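Local coordinates for protein trehalose-6-phosphate phosphatase (Cryptococcus neoformans, PDB 5DX9) that binds a magnesium ion and a glycan as a member of the trehalose-phosphatase family, which belongs to the HAD clan, at residues H40-E45 with E74-H79; A53-P58 with D81-S86. All coordinates share one frame; numbering follows the deposited sequence.

Interaction 1. Residues H40-E45 with E74-H79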
# COMPACT_ATOMS: atom_id res chain seq x y z
N HIS A 40 -6.64 17.41 2.87
CA HIS A 40 -7.55 17.43 4.01
C HIS A 40 -7.78 16.04 4.63
O HIS A 40 -8.52 15.90 5.60
CB HIS A 40 -8.89 18.03 3.60
CG HIS A 40 -8.79 19.46 3.14
ND1 HIS A 40 -7.59 20.10 2.99
CD2 HIS A 40 -9.75 20.34 2.79
CE1 HIS A 40 -7.81 21.34 2.57
NE2 HIS A 40 -9.10 21.51 2.44
N ALA A 41 -7.13 15.03 4.06
CA ALA A 41 -7.28 13.66 4.55
C ALA A 41 -6.42 13.42 5.79
O ALA A 41 -5.52 12.58 5.78
CB ALA A 41 -6.93 12.67 3.46
N VAL A 42 -6.70 14.16 6.86
CA VAL A 42 -5.91 14.06 8.08
C VAL A 42 -6.52 13.05 9.05
O VAL A 42 -7.74 13.00 9.24
CB VAL A 42 -5.79 15.43 8.78
CG1 VAL A 42 -5.20 16.46 7.82
CG2 VAL A 42 -7.14 15.89 9.30
N PRO A 43 -5.66 12.23 9.68
CA PRO A 43 -6.13 11.18 10.59
C PRO A 43 -6.81 11.76 11.83
O PRO A 43 -6.37 12.79 12.35
CB PRO A 43 -4.85 10.43 10.96
CG PRO A 43 -3.76 11.43 10.77
CD PRO A 43 -4.19 12.28 9.61
N THR A 44 -7.86 11.10 12.29
CA THR A 44 -8.57 11.53 13.49
C THR A 44 -7.74 11.26 14.73
O THR A 44 -6.64 10.70 14.64
CB THR A 44 -9.92 10.82 13.63
OG1 THR A 44 -9.70 9.42 13.85
CG2 THR A 44 -10.76 11.00 12.38
N GLU A 45 -8.25 11.65 15.89
CA GLU A 45 -7.56 11.41 17.15
C GLU A 45 -7.53 9.92 17.46
O GLU A 45 -6.48 9.36 17.79
CB GLU A 45 -8.22 12.18 18.29
CG GLU A 45 -7.25 12.66 19.35
CD GLU A 45 -6.15 13.52 18.76
OE1 GLU A 45 -6.48 14.56 18.14
OE2 GLU A 45 -4.96 13.15 18.90
N GLU A 74 4.94 11.99 6.28
CA GLU A 74 5.77 12.49 7.38
C GLU A 74 5.02 13.50 8.23
O GLU A 74 5.09 13.47 9.46
CB GLU A 74 7.06 13.12 6.84
CG GLU A 74 8.25 12.18 6.81
CD GLU A 74 8.79 11.88 8.20
OE1 GLU A 74 9.56 10.91 8.34
OE2 GLU A 74 8.45 12.62 9.15
N GLU A 75 4.29 14.40 7.57
CA GLU A 75 3.57 15.46 8.26
C GLU A 75 2.60 14.93 9.30
O GLU A 75 2.45 15.51 10.37
CB GLU A 75 2.82 16.34 7.26
CG GLU A 75 1.85 17.32 7.92
CD GLU A 75 1.36 18.41 6.97
OE1 GLU A 75 2.06 18.70 5.98
OE2 GLU A 75 0.26 18.97 7.21
N HIS A 76 1.94 13.82 8.99
CA HIS A 76 0.88 13.32 9.84
C HIS A 76 1.25 12.05 10.60
O HIS A 76 0.54 11.65 11.52
CB HIS A 76 -0.39 13.06 9.02
CG HIS A 76 -0.98 14.29 8.41
ND1 HIS A 76 -0.99 14.52 7.05
CD2 HIS A 76 -1.58 15.36 8.98
CE1 HIS A 76 -1.57 15.68 6.80
NE2 HIS A 76 -1.94 16.21 7.96
N TRP A 77 2.37 11.43 10.23
CA TRP A 77 2.75 10.17 10.87
C TRP A 77 4.21 10.12 11.29
O TRP A 77 4.63 9.20 11.99
CB TRP A 77 2.46 8.99 9.93
CG TRP A 77 1.00 8.79 9.66
CD1 TRP A 77 0.36 8.97 8.47
CD2 TRP A 77 0.00 8.37 10.60
NE1 TRP A 77 -0.98 8.69 8.61
CE2 TRP A 77 -1.23 8.32 9.91
CE3 TRP A 77 0.02 8.03 11.96
CZ2 TRP A 77 -2.42 7.95 10.53
CZ3 TRP A 77 -1.16 7.67 12.57
CH2 TRP A 77 -2.37 7.63 11.86
N GLY A 78 4.99 11.12 10.88
CA GLY A 78 6.42 11.15 11.17
C GLY A 78 6.73 11.19 12.65
O GLY A 78 7.86 10.91 13.07
N HIS A 79 5.73 11.54 13.46
CA HIS A 79 5.91 11.66 14.90
C HIS A 79 5.92 10.30 15.61
O HIS A 79 6.24 10.22 16.79
CB HIS A 79 4.81 12.54 15.49
CG HIS A 79 3.46 11.89 15.52
ND1 HIS A 79 2.68 11.73 14.40
CD2 HIS A 79 2.76 11.35 16.55
CE1 HIS A 79 1.56 11.13 14.73
NE2 HIS A 79 1.57 10.89 16.03
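At the border of the glycan pocket, Val42 and Pro43 pack against His76 and Trp77, joining the loop 40-45 to the end part of helix 70-77. Ala41, next in the loop, touches the bound alpha-D-glucopyranose. Pro43 makes the larger share of the contact and touches both aromatic side chains, with CB and CG on Trp77 and CD on His76. Its CG lies 3.6 Å above the plane of the Trp77 indole, displaced toward the rim, and Pro43 CB comes to 3.5 Å from Trp77 CZ2. Pro43 CD meets the His76 side chain, 3.9 Å from His76 CB. Val42 reaches further out along the same imidazole: its CG1 stands 3.3 Å from His76 NE2. That methyl is held anti to the carbonyl carbon of Val42 (chi1 -56°), which directs it at the ring. Glu75 CG lies over one imidazole face, 3.9 Å above the plane near the ring centre. No hydrogen bond links the two segments, and the join rests on van der Waals packing. Around it, Phe72 of helix 70-77 meets His76 edge-to-face, and Tyr27 packs against both Pro43 and Trp77. Thr44 occupies the N-cap position of helix 45-56, whose Thr47 and Ile51 touch Trp77 and whose Arg48 touches Pro43, so the loop and both helices come together around the indole.

Interaction 2. Residues A53-P58 with D81-S86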
# COMPACT_ATOMS: atom_id res chain seq x y z
N ALA A 53 -0.53 2.84 19.45
CA ALA A 53 -0.51 1.69 20.35
C ALA A 53 0.06 0.46 19.66
O ALA A 53 0.80 -0.32 20.27
CB ALA A 53 -1.90 1.41 20.87
N LEU A 54 -0.28 0.29 18.38
CA LEU A 54 0.22 -0.84 17.60
C LEU A 54 1.73 -0.76 17.43
O LEU A 54 2.42 -1.77 17.43
CB LEU A 54 -0.46 -0.89 16.23
CG LEU A 54 -1.97 -1.13 16.18
CD1 LEU A 54 -2.44 -1.25 14.73
CD2 LEU A 54 -2.35 -2.36 16.98
N CYS A 55 2.23 0.46 17.26
CA CYS A 55 3.67 0.68 17.12
C CYS A 55 4.38 0.50 18.46
O CYS A 55 5.53 0.06 18.51
CB CYS A 55 3.95 2.07 16.56
SG CYS A 55 3.41 2.30 14.84
N LYS A 56 3.69 0.84 19.54
CA LYS A 56 4.23 0.71 20.90
C LYS A 56 4.61 -0.73 21.23
O LYS A 56 5.51 -0.97 22.02
CB LYS A 56 3.21 1.24 21.92
CG LYS A 56 3.56 0.95 23.37
CD LYS A 56 4.46 2.03 23.97
CE LYS A 56 4.79 1.73 25.43
NZ LYS A 56 3.56 1.68 26.29
N ASP A 57 3.91 -1.68 20.61
CA ASP A 57 4.20 -3.09 20.82
C ASP A 57 5.41 -3.53 20.01
O ASP A 57 5.42 -3.43 18.79
CB ASP A 57 2.98 -3.95 20.46
CG ASP A 57 3.15 -5.42 20.83
OD1 ASP A 57 4.28 -5.84 21.15
OD2 ASP A 57 2.14 -6.15 20.80
N PRO A 58 6.46 -4.01 20.70
CA PRO A 58 7.67 -4.54 20.06
C PRO A 58 7.38 -5.78 19.21
O PRO A 58 8.19 -6.13 18.35
CB PRO A 58 8.57 -4.88 21.24
CG PRO A 58 8.06 -4.05 22.38
CD PRO A 58 6.58 -3.98 22.17
N ASP A 81 7.81 7.08 16.00
CA ASP A 81 9.16 6.62 15.74
C ASP A 81 9.23 5.20 15.21
O ASP A 81 10.18 4.85 14.51
CB ASP A 81 10.01 6.73 17.01
CG ASP A 81 11.46 6.35 16.77
OD1 ASP A 81 12.05 6.83 15.78
OD2 ASP A 81 12.00 5.55 17.57
N ARG A 82 8.24 4.37 15.53
CA ARG A 82 8.28 2.96 15.15
C ARG A 82 7.45 2.66 13.90
O ARG A 82 7.42 1.53 13.42
CB ARG A 82 7.81 2.09 16.31
CG ARG A 82 8.78 2.00 17.48
CD ARG A 82 9.83 0.92 17.26
NE ARG A 82 10.96 1.38 16.46
CZ ARG A 82 11.73 0.59 15.71
NH1 ARG A 82 11.48 -0.71 15.66
NH2 ARG A 82 12.74 1.10 15.02
N LEU A 83 6.78 3.68 13.37
CA LEU A 83 5.94 3.49 12.19
C LEU A 83 6.72 3.62 10.89
O LEU A 83 7.20 4.70 10.55
CB LEU A 83 4.79 4.50 12.19
CG LEU A 83 3.89 4.43 10.96
CD1 LEU A 83 3.26 3.06 10.83
CD2 LEU A 83 2.83 5.52 11.01
N GLY A 84 6.85 2.51 10.18
CA GLY A 84 7.46 2.53 8.86
C GLY A 84 6.53 3.21 7.87
O GLY A 84 5.32 3.25 8.08
N LEU A 85 7.10 3.76 6.80
CA LEU A 85 6.30 4.47 5.81
C LEU A 85 6.77 4.17 4.39
O LEU A 85 7.96 4.30 4.08
CB LEU A 85 6.33 5.98 6.07
CG LEU A 85 5.75 6.46 7.40
CD1 LEU A 85 5.96 7.96 7.57
CD2 LEU A 85 4.28 6.11 7.51
N SER A 86 5.84 3.77 3.54
CA SER A 86 6.13 3.56 2.13
C SER A 86 5.30 4.53 1.29
O SER A 86 4.08 4.59 1.44
CB SER A 86 5.86 2.11 1.72
OG SER A 86 6.31 1.85 0.41
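Cys55, in the last turn of helix 45-56, packs against Arg82 and Leu83, which lead into strand 84-87 of the Rossmann-like core sheet. The helix forms the crossover from strand 21-25 to the parallel strand 60-65, and helix 70-77 carries the chain on from there to strand 84-87. Two successive right-handed beta-alpha-beta units of the HAD fold thus meet here, the helix of the first against the residues that lead into the last strand of the second.

Apolar packing carries the buried part. The Cys55 side chain points into the other segment; its chi1 of -68° sets SG anti to the carbonyl carbon and aims the sulfur at the Leu83 backbone and CB. Beneath the pair lies strand 60-65, where Val62 touches both Cys55 and Leu83, so the sulfur fills a corner between helix and sheet.

A second set of touches involves the aliphatic root of Arg82. Its CB approaches Cys55 CB to 3.9 Å and Cys55 O to 3.8 Å, a van der Waals contact with the end of the helix. The chain bends at the CB-CG bond (chi2 -85°) and again at the next bond (chi3 84°), carrying the guanidinium away from Cys55.

Hydrogen bonds and salt bridges do not cross this contact; the polar bonds run elsewhere. Asp57 OD2 makes a salt bridge with Arg21, while Gly84 pairs through its backbone with Val62 and Leu64, tying the strand into the sheet.

The closest approach of the sulfur is to the root of the leucine, with Cys55 SG 3.7 Å from Leu83 CB, whereas Leu83 CD1 stands back at 4.1 Å from that same sulfur.

Interactions 1 and 2 have their centres 14 Å apart and share a direct join: Trp77 CB packs 3.6 Å from Leu83 CD2, and Trp77 CB lies 4.2 Å from Leu85 CD2. A chain of apolar touches therefore runs from Pro43 through Trp77 and Leu83 to Cys55. The four segments alternate along the chain, with helix 45-56 following 40-45 and strand 84-87 following helix 70-77. Interaction 1 lies nearer the ligands: the Trp77 side chain is about 9 Å from the bound 6-O-phosphono-alpha-D-glucopyranose, that of Leu83 about 12 Å. Neither contact includes a magnesium ligand, those being Asn26, Asp28 and Asp212.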